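Long-range contacts in ribokinase (Thermotoga maritima, PDB 1VM7), which probably catalyses the ATP- and magnesium-dependent phosphorylation of D-ribose at O-5, yielding D-ribose 5-phosphate and ADP: residues Asp26-Val31 with Ile108-Thr113; Thr73-Asp78 with Leu101-Ala106; Phe246-Val251 with Ala284-Val289; Gly21-Asp26 with Cys69-Cys74; Asp169-Gln174 with Glu191-Ala196. All coordinates share one frame; numbering follows the deposited sequence.

Interaction 1 (Asp26-Val31 with Ile108-Thr113); sequences DIVLKV and IEVDKT
The carboxylate-bearing chain of Glu109 runs across Val31 at about a right angle, and methyl CG2 of Val31 lies 3.6 Å from both CG and OE2 of Glu109. With CG anti to the backbone N (chi1 179°) and the rest of the chain extended, Glu109 carries its acid alongside the valine methyl, where Arg117 forms a salt bridge to OE1 and the hydroxyl of Thr35 bonds to OE2. A second carboxylate group, that of Asp26, has Ile108 CD1 beside it, and this methyl comes closest at Asp26 CB (3.7 Å). The third, on Asp111, folds back on its own loop: Thr113 N reaches OD1 from above the carboxylate plane, closing an Asx turn, and Thr113 OG1 adds a bond to the syn lone pair of the same oxygen. With an alanine here, both Thr113 donors would lose their common acceptor, and the turn that follows the strand would probably be less firmly set.

Between these ends the strands run parallel, joined by four nearly straight backbone hydrogen bonds, from Ile108 N to Ile27 O (2.8 Å), Leu29 N to Ile108 O (2.7 Å), Val110 N to Leu29 O (3.0 Å) and Val31 N to Val110 O (2.9 Å). On one sheet face Val28 CG1 meets Val110 CG2 at 3.6 Å, while Leu29 and Glu109 occupy the other, which Phe107 and Ile119 of the second subunit cover. Main-chain bonds thus fix the register, aliphatic side chains pack one face, and the other also buries the paired acid of Glu109, consistent with the lid sheet (beta-clasp) of dimeric ribokinases.

Interaction 2 (Thr73-Asp78 with Leu101-Ala106); sequences TCIGND and LPTGRA
Asp78 grips Thr103 with both carboxylate oxygens. Its OD1 accepts a very short bond from Thr103 OG1 (2.5 Å), and OD2 takes the amide of Thr103 N (3.0 Å, 161°) on the syn side, slightly out of the carboxylate plane. The Thr103 hydroxyl is in turn an acceptor, for Gly76 N at 3.1 Å. Arg105 NH2 approaches OD2 of Asp78 at 3.0 Å from the guanidinium edge, giving a salt bridge whose hydrogen bond is weak and bent; the two planes are 52° apart.

One step further out, Arg105 is bent at chi3 (63°) and clasps Thr103 O with NE and NH2 together, which holds the guanidinium with its edge turned to the threonine backbone. Gly76 packs its CA 3.2 Å from Leu101 O, at a spot where any side chain would collide with this carbonyl and with Thr103 N. Two waters complete the link, one between Asn77 N and Leu101 O, the other between Cys74 O and Gly104 N.

Asp78 is also the N-cap of helix 79-90, so the turn leaving strand 69-75 is tied at once to that helix and to the start of strand 105-110, with Tyr80 of the second subunit packing on Arg105.

Interaction 3 (Phe246-Val251 with Ala284-Val289); sequences FKVKAV and AAAISV
Phe246 begins the contact by resting its CB 4.2 Å from the CB of Ala286, a methyl that lies at the edge of the phenyl ring, near its plane. The ring itself also meets that of Phe307 on helix 301-309, their planes at about 70°. Val248, next to point inward, does most of the aliphatic work. With CG1 anti to the carbonyl carbon (chi1 -73°), CG2 falls in the crowded position between the backbone N and the carbonyl carbon, and this lowers the CG2 methyl onto the helix, 3.4 Å from Ala286 O and 3.8 Å from Val289 CG2. The two valines cross at about a right angle, so one methyl of each makes the meeting. Ala250 then slides alongside Val289: its CA makes a CH···O contact of 3.4 Å with Val289 O, and its CB lies 4.2 Å from Val289 CG2.

At Val251 the main chain takes over. Its amide N donates to Val289 O across 2.7 Å in an almost perfectly straight bond (179°), with the donor tilted only modestly from the carbonyl plane. The backbones meet again one residue on, where Val289 and Asp252 share a bond.

The loop before helix 256-269 is thus pinned to the C-terminal end of helix 274-288, next to Asp252 and Ser288, which are predicted ligands of the potassium site found in this kinase family.

Interaction 4 (Gly21-Asp26 with Cys69-Cys74); sequences GSSNID and CRFVTC
Thr73 holds OG1 anti to its main-chain nitrogen (chi1 -175°), a setting that swings the hydroxyl to Gly21 and Ser23, while Ser23 turns OG to lie beside its own N (chi1 -61°) and meet it. The Thr73 hydroxyl donates to Gly21 O at 2.9 Å, coming in 20° off the carbonyl plane. Ser23 OG stands 2.7 Å from Thr73 OG1 in a second hydrogen bond, and it is also bonded to Tyr88 OH, so the hydroxyls form a small buried chain.

Phe71 reaches the same place from further back along the strand. Its CZ presents the ring edge to Ser22 O at 3.4 Å, and its CE2 lies 3.5 Å from Ser23 OG. The CB of Thr73 sits over one ring face, offset toward the rim, and Tyr88 adds an edge-to-face ring contact; together these contacts probably limit turning of the Phe71 ring.

The backbones join directly once, through Gly21 N to Val72 O (3.0 Å), nearly along the C=O axis. Beyond that point they part, and waters take over: one bridges Gly21 O and Cys74 N, another links Ser23 O with Cys74 O.

This divergence occurs where strand 17-20, beside and parallel to strand 69-75 in the large mixed sheet of the ribokinase fold, gives way to the lid strand 24-30. The change of direction carries Asn24, Ile25 and Asp26 to the predicted sugar site, to which Glu149 and Gly54, the partners of Ser22 OG, are also assigned.

Interaction 5 (Asp169-Gln174 with Glu191-Ala196); sequences DPAPAQ and EKEIEA
Two acidic side chains, Asp169 and Glu193, point at each other across a single water. Their nearest oxygens, Asp169 OD1 and Glu193 OE1, are 4.3 Å apart, and the water between them donates to both, at 2.6 Å from Asp169 OD1 and the same distance from Glu193 OE1. Asp169 OD1 has further partners in Thr188 OG1 and in the salt bridge from Lys226, a predicted ATP-binding residue, and this positive charge would be expected to ease the approach of the two acids.

Glu193 starts with CG beside its backbone N (chi1 -68°) and then extends straight, laying its carboxylate along the loop. CD comes 3.4 Å from Pro170 O, and OE2 lies 3.1 Å from the methyl CB of Ala171. In sequence Asn190 and Glu193 fit the NXXE motif of PfkB-family kinases, which in relatives is linked to magnesium and phosphate handling; here Asn190 OD1 accepts from Glu193 N at the start of helix 191-202. If an alanine stood in place of Glu193, the bridging water would probably lose its anchor on the helix, and a gap would open beside Pro170 and Ala171.

The loop keeps its shape through an inverse gamma turn centred on Pro170, closed by Ala171 N to Asp169 O (2.7 Å), and through a cis peptide before Pro172. One turn further along the helix, Ala196 CB touches Ala173 CB at 4.1 Å.

Overall arrangement
Interaction 4 is the buried contact of the five and lies nearest the chain centre; interaction 3 is at the surface, and the others are partly buried. Interactions 1, 2 and 4 form a connected group: 1 and 4 share strand 24-30, 2 and 4 share strand 69-75, and 1 and 2 share strand 105-110. Interactions 1 and 2 also touch the second subunit. Their chemistry shifts from regular parallel-sheet bonding in interaction 1 to a charged carboxylate network in interaction 2 and buried hydroxyls in interaction 4. Interactions 3 and 5 stand apart, each joining a loop to a helix, one mainly by aliphatic packing, the other through water-bridged acids.

Interaction 1 (Asp26-Val31 with Ile108-Thr113)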
# COMPACT_ATOMS: atom_id res chain seq x y z
N ASP A 26 4.12 5.72 -5.51
CA ASP A 26 3.00 5.00 -6.13
C ASP A 26 3.20 3.51 -5.94
O ASP A 26 4.18 2.94 -6.45
CB ASP A 26 2.87 5.35 -7.60
CG ASP A 26 2.38 6.75 -7.81
OD1 ASP A 26 1.59 7.21 -7.00
OD2 ASP A 26 2.76 7.39 -8.79
N ILE A 27 2.27 2.89 -5.22
CA ILE A 27 2.34 1.47 -4.89
C ILE A 27 1.34 0.74 -5.76
O ILE A 27 0.13 0.86 -5.57
CB ILE A 27 2.09 1.21 -3.36
CG1 ILE A 27 3.16 1.93 -2.53
CG2 ILE A 27 2.12 -0.28 -3.04
CD1 ILE A 27 2.69 2.25 -1.15
N VAL A 28 1.86 -0.00 -6.76
CA VAL A 28 0.99 -0.59 -7.75
C VAL A 28 0.81 -2.04 -7.38
O VAL A 28 1.77 -2.82 -7.33
CB VAL A 28 1.56 -0.46 -9.18
CG1 VAL A 28 0.61 -1.11 -10.20
CG2 VAL A 28 1.78 1.01 -9.53
N LEU A 29 -0.44 -2.40 -7.09
CA LEU A 29 -0.76 -3.77 -6.75
C LEU A 29 -1.52 -4.38 -7.94
O LEU A 29 -2.64 -4.02 -8.23
CB LEU A 29 -1.59 -3.84 -5.48
CG LEU A 29 -0.89 -3.14 -4.31
CD1 LEU A 29 -1.89 -2.70 -3.29
CD2 LEU A 29 0.19 -4.04 -3.75
N LYS A 30 -0.86 -5.30 -8.62
CA LYS A 30 -1.39 -6.01 -9.76
C LYS A 30 -2.23 -7.19 -9.25
O LYS A 30 -1.71 -8.04 -8.52
CB LYS A 30 -0.20 -6.52 -10.55
CG LYS A 30 -0.44 -6.87 -11.95
CD LYS A 30 0.84 -6.65 -12.76
CE LYS A 30 0.98 -5.18 -13.22
NZ LYS A 30 1.31 -4.21 -12.16
N VAL A 31 -3.51 -7.21 -9.62
CA VAL A 31 -4.45 -8.26 -9.21
C VAL A 31 -5.19 -8.83 -10.41
O VAL A 31 -5.24 -8.22 -11.48
CB VAL A 31 -5.49 -7.77 -8.16
CG1 VAL A 31 -4.82 -7.45 -6.86
CG2 VAL A 31 -6.28 -6.56 -8.67
N ILE A 108 -2.48 1.78 -5.69
CA ILE A 108 -3.09 1.69 -6.99
C ILE A 108 -3.35 0.21 -7.27
O ILE A 108 -2.42 -0.58 -7.41
CB ILE A 108 -2.18 2.28 -8.11
CG1 ILE A 108 -1.78 3.72 -7.80
CG2 ILE A 108 -2.88 2.16 -9.50
CD1 ILE A 108 -0.57 4.23 -8.56
N GLU A 109 -4.62 -0.16 -7.32
CA GLU A 109 -5.00 -1.55 -7.62
C GLU A 109 -5.32 -1.63 -9.08
O GLU A 109 -6.19 -0.92 -9.52
CB GLU A 109 -6.19 -1.97 -6.75
CG GLU A 109 -6.69 -3.39 -6.98
CD GLU A 109 -7.81 -3.82 -6.00
OE1 GLU A 109 -8.23 -3.03 -5.12
OE2 GLU A 109 -8.26 -4.98 -6.12
N VAL A 110 -4.58 -2.47 -9.83
CA VAL A 110 -4.74 -2.63 -11.26
C VAL A 110 -5.13 -4.07 -11.59
O VAL A 110 -4.42 -5.01 -11.24
CB VAL A 110 -3.41 -2.34 -12.06
CG1 VAL A 110 -3.73 -2.12 -13.49
CG2 VAL A 110 -2.72 -1.13 -11.56
N ASP A 111 -6.27 -4.25 -12.25
CA ASP A 111 -6.71 -5.61 -12.60
C ASP A 111 -6.07 -6.10 -13.90
O ASP A 111 -5.21 -5.44 -14.46
CB ASP A 111 -8.25 -5.78 -12.53
CG ASP A 111 -9.00 -5.19 -13.74
OD1 ASP A 111 -8.37 -4.65 -14.66
OD2 ASP A 111 -10.25 -5.30 -13.76
N LYS A 112 -6.43 -7.29 -14.36
CA LYS A 112 -5.76 -7.87 -15.54
C LYS A 112 -6.06 -7.13 -16.85
O LYS A 112 -5.38 -7.34 -17.88
CB LYS A 112 -6.14 -9.34 -15.71
CG LYS A 112 -7.63 -9.61 -15.92
CD LYS A 112 -7.90 -11.10 -16.23
CE LYS A 112 -9.40 -11.37 -16.45
NZ LYS A 112 -9.69 -12.56 -17.35
N THR A 113 -7.09 -6.28 -16.83
CA THR A 113 -7.47 -5.50 -18.02
C THR A 113 -6.68 -4.18 -18.03
O THR A 113 -6.65 -3.49 -19.03
CB THR A 113 -9.03 -5.22 -18.05
OG1 THR A 113 -9.40 -4.21 -17.10
CG2 THR A 113 -9.83 -6.49 -17.69

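Interaction 2 (Thr73-Asp78 with Leu101-Ala106)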
# COMPACT_ATOMS: atom_id res chain seq x y z
N THR A 73 9.47 20.45 -0.85
CA THR A 73 8.52 19.34 -0.76
C THR A 73 8.60 18.76 0.64
O THR A 73 9.63 18.84 1.29
CB THR A 73 8.76 18.22 -1.83
OG1 THR A 73 7.72 17.23 -1.74
CG2 THR A 73 10.08 17.51 -1.61
N CYS A 74 7.49 18.20 1.11
CA CYS A 74 7.48 17.56 2.40
C CYS A 74 7.45 16.06 2.23
O CYS A 74 6.58 15.51 1.55
CB CYS A 74 6.27 18.00 3.22
SG CYS A 74 6.61 19.51 4.12
N ILE A 75 8.40 15.38 2.88
CA ILE A 75 8.43 13.94 2.89
C ILE A 75 8.57 13.50 4.32
O ILE A 75 8.72 14.32 5.19
CB ILE A 75 9.56 13.38 2.01
CG1 ILE A 75 10.94 13.87 2.50
CG2 ILE A 75 9.32 13.79 0.55
CD1 ILE A 75 12.03 13.58 1.60
N GLY A 76 8.49 12.20 4.57
CA GLY A 76 8.48 11.67 5.92
C GLY A 76 9.87 11.37 6.42
O GLY A 76 10.87 11.90 5.92
N ASN A 77 9.94 10.51 7.42
CA ASN A 77 11.23 10.01 7.93
C ASN A 77 11.36 8.51 7.74
O ASN A 77 12.11 7.85 8.45
CB ASN A 77 11.43 10.40 9.40
CG ASN A 77 11.95 11.80 9.55
OD1 ASN A 77 13.02 12.13 9.03
ND2 ASN A 77 11.18 12.66 10.24
N ASP A 78 10.67 7.99 6.74
CA ASP A 78 10.55 6.57 6.56
C ASP A 78 11.45 6.08 5.41
O ASP A 78 12.15 6.86 4.75
CB ASP A 78 9.08 6.18 6.35
CG ASP A 78 8.36 7.09 5.36
OD1 ASP A 78 9.00 7.67 4.44
OD2 ASP A 78 7.13 7.18 5.51
N LEU A 101 5.11 12.63 9.59
CA LEU A 101 4.04 11.87 8.97
C LEU A 101 4.66 10.90 7.96
O LEU A 101 5.79 11.10 7.52
CB LEU A 101 3.04 12.79 8.29
CG LEU A 101 2.09 13.64 9.14
CD1 LEU A 101 1.12 14.36 8.20
CD2 LEU A 101 1.26 12.84 10.12
N PRO A 102 3.94 9.82 7.60
CA PRO A 102 4.48 9.00 6.52
C PRO A 102 4.56 9.80 5.23
O PRO A 102 3.74 10.67 4.99
CB PRO A 102 3.44 7.86 6.39
CG PRO A 102 2.80 7.81 7.75
CD PRO A 102 2.67 9.27 8.09
N THR A 103 5.57 9.50 4.42
CA THR A 103 5.70 10.06 3.11
C THR A 103 4.39 9.79 2.39
O THR A 103 3.81 8.74 2.58
CB THR A 103 6.90 9.37 2.34
OG1 THR A 103 8.13 9.56 3.06
CG2 THR A 103 7.05 9.93 0.92
N GLY A 104 3.93 10.72 1.56
CA GLY A 104 2.69 10.55 0.81
C GLY A 104 2.79 9.31 -0.06
O GLY A 104 3.91 8.97 -0.59
N ARG A 105 1.68 8.61 -0.18
CA ARG A 105 1.61 7.37 -0.94
C ARG A 105 0.27 7.19 -1.63
O ARG A 105 -0.74 7.77 -1.21
CB ARG A 105 1.99 6.19 -0.08
CG ARG A 105 1.14 5.85 1.10
CD ARG A 105 1.97 4.99 2.04
NE ARG A 105 3.11 5.77 2.50
CZ ARG A 105 4.14 5.32 3.21
NH1 ARG A 105 4.25 4.06 3.60
NH2 ARG A 105 5.10 6.18 3.53
N ALA A 106 0.28 6.50 -2.74
CA ALA A 106 -0.95 6.19 -3.45
C ALA A 106 -0.94 4.68 -3.66
O ALA A 106 0.08 4.08 -4.05
CB ALA A 106 -1.03 6.92 -4.75
O HOH W 1 5.45 13.12 0.93
O HOH W 2 7.80 9.54 8.34

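Interaction 3 (Phe246-Val251 with Ala284-Val289)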
# COMPACT_ATOMS: atom_id res chain seq x y z
N PHE A 246 4.23 15.88 -31.78
CA PHE A 246 5.02 15.03 -32.62
C PHE A 246 4.36 13.67 -32.63
O PHE A 246 3.97 13.18 -31.57
CB PHE A 246 6.44 15.08 -32.08
CG PHE A 246 7.02 16.48 -32.11
CD1 PHE A 246 7.06 17.21 -33.30
CD2 PHE A 246 7.48 17.09 -30.96
CE1 PHE A 246 7.59 18.51 -33.33
CE2 PHE A 246 8.01 18.38 -30.99
CZ PHE A 246 8.07 19.08 -32.15
N LYS A 247 4.17 13.12 -33.82
CA LYS A 247 3.52 11.83 -33.97
C LYS A 247 4.53 10.80 -33.49
O LYS A 247 5.55 10.56 -34.14
CB LYS A 247 3.08 11.60 -35.42
N VAL A 248 4.26 10.25 -32.31
CA VAL A 248 5.03 9.17 -31.73
C VAL A 248 4.07 8.01 -31.43
O VAL A 248 2.86 8.22 -31.31
CB VAL A 248 5.78 9.65 -30.44
CG1 VAL A 248 6.93 10.56 -30.81
CG2 VAL A 248 4.84 10.38 -29.49
N LYS A 249 4.59 6.79 -31.33
CA LYS A 249 3.79 5.69 -30.84
C LYS A 249 3.75 5.74 -29.32
O LYS A 249 4.69 5.29 -28.67
CB LYS A 249 4.38 4.36 -31.32
CG LYS A 249 3.36 3.25 -31.41
CD LYS A 249 2.45 3.40 -32.64
CE LYS A 249 3.07 2.80 -33.89
NZ LYS A 249 4.28 3.53 -34.35
N ALA A 250 2.66 6.30 -28.78
CA ALA A 250 2.45 6.39 -27.34
C ALA A 250 2.22 5.00 -26.73
O ALA A 250 1.57 4.14 -27.33
CB ALA A 250 1.29 7.31 -27.03
N VAL A 251 2.75 4.80 -25.54
CA VAL A 251 2.55 3.57 -24.77
C VAL A 251 1.99 3.88 -23.37
O VAL A 251 1.32 3.02 -22.76
CB VAL A 251 3.93 2.85 -24.62
CG1 VAL A 251 3.89 1.78 -23.52
CG2 VAL A 251 4.37 2.26 -25.94
N ALA A 284 9.87 16.94 -25.33
CA ALA A 284 10.17 16.18 -24.12
C ALA A 284 9.01 15.31 -23.66
O ALA A 284 9.21 14.13 -23.34
CB ALA A 284 10.56 17.15 -23.00
N ALA A 285 7.80 15.89 -23.64
CA ALA A 285 6.59 15.14 -23.35
C ALA A 285 6.43 13.99 -24.32
O ALA A 285 6.13 12.88 -23.93
CB ALA A 285 5.38 16.03 -23.44
N ALA A 286 6.63 14.28 -25.61
CA ALA A 286 6.39 13.32 -26.66
C ALA A 286 7.31 12.10 -26.53
O ALA A 286 6.95 10.99 -26.93
CB ALA A 286 6.65 13.99 -28.02
N ILE A 287 8.53 12.31 -26.06
CA ILE A 287 9.45 11.20 -25.84
C ILE A 287 8.99 10.41 -24.62
O ILE A 287 9.03 9.18 -24.63
CB ILE A 287 10.92 11.65 -25.59
CG1 ILE A 287 11.50 12.41 -26.78
CG2 ILE A 287 11.82 10.43 -25.26
CD1 ILE A 287 12.81 13.13 -26.47
N SER A 288 8.55 11.12 -23.59
CA SER A 288 8.09 10.45 -22.37
C SER A 288 6.91 9.48 -22.65
O SER A 288 6.91 8.39 -22.11
CB SER A 288 7.75 11.46 -21.30
OG SER A 288 6.57 12.15 -21.64
N VAL A 289 5.96 9.85 -23.51
CA VAL A 289 4.76 9.01 -23.71
C VAL A 289 5.09 7.71 -24.43
O VAL A 289 4.31 6.77 -24.48
CB VAL A 289 3.66 9.76 -24.41
CG1 VAL A 289 3.24 10.94 -23.56
CG2 VAL A 289 4.08 10.17 -25.82

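Interaction 4 (Gly21-Asp26 with Cys69-Cys74)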
# COMPACT_ATOMS: atom_id res chain seq x y z
N GLY A 21 5.91 21.72 -4.25
CA GLY A 21 4.90 20.73 -4.50
C GLY A 21 5.13 19.35 -3.91
O GLY A 21 5.84 19.16 -2.92
N SER A 22 4.50 18.38 -4.54
CA SER A 22 4.22 17.10 -3.95
C SER A 22 5.24 16.00 -4.31
O SER A 22 5.81 15.98 -5.40
CB SER A 22 2.84 16.68 -4.44
OG SER A 22 2.87 16.50 -5.87
N SER A 23 5.47 15.11 -3.35
CA SER A 23 6.25 13.87 -3.53
C SER A 23 5.37 12.68 -3.04
O SER A 23 4.84 12.74 -1.94
CB SER A 23 7.51 13.85 -2.66
OG SER A 23 8.40 14.89 -2.96
N ASN A 24 5.22 11.63 -3.85
CA ASN A 24 4.36 10.48 -3.57
C ASN A 24 5.11 9.22 -3.97
O ASN A 24 5.90 9.23 -4.94
CB ASN A 24 3.10 10.65 -4.44
CG ASN A 24 2.03 9.62 -4.16
OD1 ASN A 24 1.33 9.68 -3.12
ND2 ASN A 24 1.85 8.69 -5.12
N ILE A 25 4.88 8.14 -3.25
CA ILE A 25 5.26 6.81 -3.67
C ILE A 25 4.02 6.21 -4.28
O ILE A 25 2.99 6.17 -3.61
CB ILE A 25 5.60 5.93 -2.45
CG1 ILE A 25 6.67 6.62 -1.61
CG2 ILE A 25 6.06 4.56 -2.88
CD1 ILE A 25 7.95 6.90 -2.35
N ASP A 26 4.12 5.72 -5.51
CA ASP A 26 3.00 5.00 -6.13
C ASP A 26 3.20 3.51 -5.94
O ASP A 26 4.18 2.94 -6.45
CB ASP A 26 2.87 5.35 -7.60
CG ASP A 26 2.38 6.75 -7.81
OD1 ASP A 26 1.59 7.21 -7.00
OD2 ASP A 26 2.76 7.39 -8.79
N CYS A 69 17.67 20.89 -9.43
CA CYS A 69 16.41 21.59 -9.23
C CYS A 69 16.14 21.86 -7.76
O CYS A 69 16.35 21.00 -6.92
CB CYS A 69 15.25 20.80 -9.83
SG CYS A 69 13.61 21.68 -9.90
N ARG A 70 15.71 23.07 -7.45
CA ARG A 70 15.24 23.41 -6.12
C ARG A 70 13.79 22.95 -6.03
O ARG A 70 12.94 23.28 -6.87
CB ARG A 70 15.37 24.90 -5.87
CG ARG A 70 16.80 25.34 -5.98
CD ARG A 70 16.98 26.81 -5.84
NE ARG A 70 18.39 27.14 -5.96
CZ ARG A 70 18.98 28.19 -5.38
NH1 ARG A 70 18.30 29.03 -4.61
NH2 ARG A 70 20.28 28.39 -5.58
N PHE A 71 13.52 22.14 -5.03
CA PHE A 71 12.25 21.47 -4.95
C PHE A 71 11.86 21.46 -3.51
O PHE A 71 12.42 20.69 -2.72
CB PHE A 71 12.37 20.05 -5.50
CG PHE A 71 11.12 19.22 -5.37
CD1 PHE A 71 9.83 19.80 -5.44
CD2 PHE A 71 11.22 17.83 -5.26
CE1 PHE A 71 8.70 19.04 -5.34
CE2 PHE A 71 10.06 17.03 -5.17
CZ PHE A 71 8.79 17.66 -5.22
N VAL A 72 10.96 22.39 -3.14
CA VAL A 72 10.43 22.42 -1.78
C VAL A 72 9.30 21.43 -1.74
O VAL A 72 8.33 21.50 -2.52
CB VAL A 72 10.00 23.84 -1.33
CG1 VAL A 72 9.51 23.81 0.13
CG2 VAL A 72 11.19 24.76 -1.43
N THR A 73 9.47 20.45 -0.85
CA THR A 73 8.52 19.34 -0.76
C THR A 73 8.60 18.76 0.64
O THR A 73 9.63 18.84 1.29
CB THR A 73 8.76 18.22 -1.83
OG1 THR A 73 7.72 17.23 -1.74
CG2 THR A 73 10.08 17.51 -1.61
N CYS A 74 7.49 18.20 1.11
CA CYS A 74 7.48 17.56 2.40
C CYS A 74 7.45 16.06 2.23
O CYS A 74 6.58 15.51 1.55
CB CYS A 74 6.27 18.00 3.22
SG CYS A 74 6.61 19.51 4.12
O HOH W 3 4.93 18.09 -0.43
O HOH W 1 5.45 13.12 0.93

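Interaction 5 (Asp169-Gln174 with Glu191-Ala196)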
# COMPACT_ATOMS: atom_id res chain seq x y z
N ASP A 169 0.14 24.47 -12.49
CA ASP A 169 -0.49 23.32 -13.10
C ASP A 169 -1.70 22.97 -12.23
O ASP A 169 -1.58 22.51 -11.08
CB ASP A 169 0.52 22.19 -13.15
CG ASP A 169 0.13 21.05 -14.06
OD1 ASP A 169 -0.72 21.28 -14.97
OD2 ASP A 169 0.74 19.94 -13.88
N PRO A 170 -2.91 23.24 -12.75
CA PRO A 170 -4.08 23.12 -11.89
C PRO A 170 -4.52 21.64 -11.78
O PRO A 170 -5.61 21.27 -12.18
CB PRO A 170 -5.11 23.99 -12.62
CG PRO A 170 -4.74 23.80 -14.10
CD PRO A 170 -3.25 23.66 -14.12
N ALA A 171 -3.65 20.82 -11.19
CA ALA A 171 -3.83 19.38 -11.19
C ALA A 171 -3.72 18.82 -9.76
O ALA A 171 -2.70 18.99 -9.11
CB ALA A 171 -2.78 18.77 -12.09
N PRO A 172 -4.79 18.22 -9.23
CA PRO A 172 -6.16 18.20 -9.77
C PRO A 172 -6.78 19.57 -9.74
O PRO A 172 -6.33 20.44 -9.00
CB PRO A 172 -6.93 17.32 -8.77
CG PRO A 172 -6.12 17.37 -7.50
CD PRO A 172 -4.70 17.45 -7.97
N ALA A 173 -7.86 19.73 -10.49
CA ALA A 173 -8.50 21.00 -10.65
C ALA A 173 -9.36 21.36 -9.45
O ALA A 173 -9.78 22.51 -9.31
CB ALA A 173 -9.35 21.01 -11.88
N GLN A 174 -9.66 20.42 -8.58
CA GLN A 174 -10.56 20.76 -7.48
C GLN A 174 -9.82 21.39 -6.28
O GLN A 174 -8.64 21.15 -6.06
CB GLN A 174 -11.47 19.59 -7.10
CG GLN A 174 -10.84 18.25 -6.79
CD GLN A 174 -11.95 17.20 -6.51
N GLU A 191 -7.06 19.13 -20.84
CA GLU A 191 -8.38 19.38 -21.39
C GLU A 191 -9.50 19.15 -20.38
O GLU A 191 -10.45 19.93 -20.29
CB GLU A 191 -8.60 18.55 -22.64
CG GLU A 191 -9.91 18.88 -23.33
CD GLU A 191 -9.90 18.58 -24.80
OE1 GLU A 191 -9.01 17.82 -25.25
OE2 GLU A 191 -10.78 19.12 -25.49
N LYS A 192 -9.37 18.09 -19.59
CA LYS A 192 -10.34 17.82 -18.51
C LYS A 192 -10.28 18.91 -17.45
O LYS A 192 -11.30 19.33 -16.93
CB LYS A 192 -10.12 16.45 -17.86
CG LYS A 192 -10.51 15.28 -18.79
CD LYS A 192 -11.21 14.12 -18.06
CE LYS A 192 -11.77 13.10 -19.07
NZ LYS A 192 -13.08 12.51 -18.60
N GLU A 193 -9.08 19.36 -17.11
CA GLU A 193 -8.94 20.42 -16.14
C GLU A 193 -9.53 21.75 -16.58
O GLU A 193 -10.24 22.40 -15.82
CB GLU A 193 -7.50 20.60 -15.74
CG GLU A 193 -7.00 19.39 -14.94
CD GLU A 193 -5.50 19.29 -14.91
OE1 GLU A 193 -4.84 20.06 -15.63
OE2 GLU A 193 -4.99 18.43 -14.17
N ILE A 194 -9.27 22.17 -17.82
CA ILE A 194 -9.76 23.46 -18.24
C ILE A 194 -11.31 23.45 -18.24
O ILE A 194 -11.94 24.47 -17.93
CB ILE A 194 -9.14 23.97 -19.56
CG1 ILE A 194 -9.32 25.50 -19.63
CG2 ILE A 194 -9.76 23.28 -20.77
CD1 ILE A 194 -8.56 26.22 -20.74
N GLU A 195 -11.90 22.29 -18.54
CA GLU A 195 -13.33 22.09 -18.49
C GLU A 195 -13.87 22.31 -17.08
O GLU A 195 -14.81 23.11 -16.87
CB GLU A 195 -13.71 20.68 -18.94
CG GLU A 195 -13.83 20.53 -20.44
CD GLU A 195 -14.21 19.11 -20.89
OE1 GLU A 195 -15.44 18.78 -20.85
OE2 GLU A 195 -13.29 18.35 -21.31
N ALA A 196 -13.30 21.57 -16.14
CA ALA A 196 -13.71 21.67 -14.75
C ALA A 196 -13.54 23.12 -14.26
O ALA A 196 -14.46 23.71 -13.69
CB ALA A 196 -12.92 20.74 -13.91
O HOH W 4 -2.34 19.40 -15.79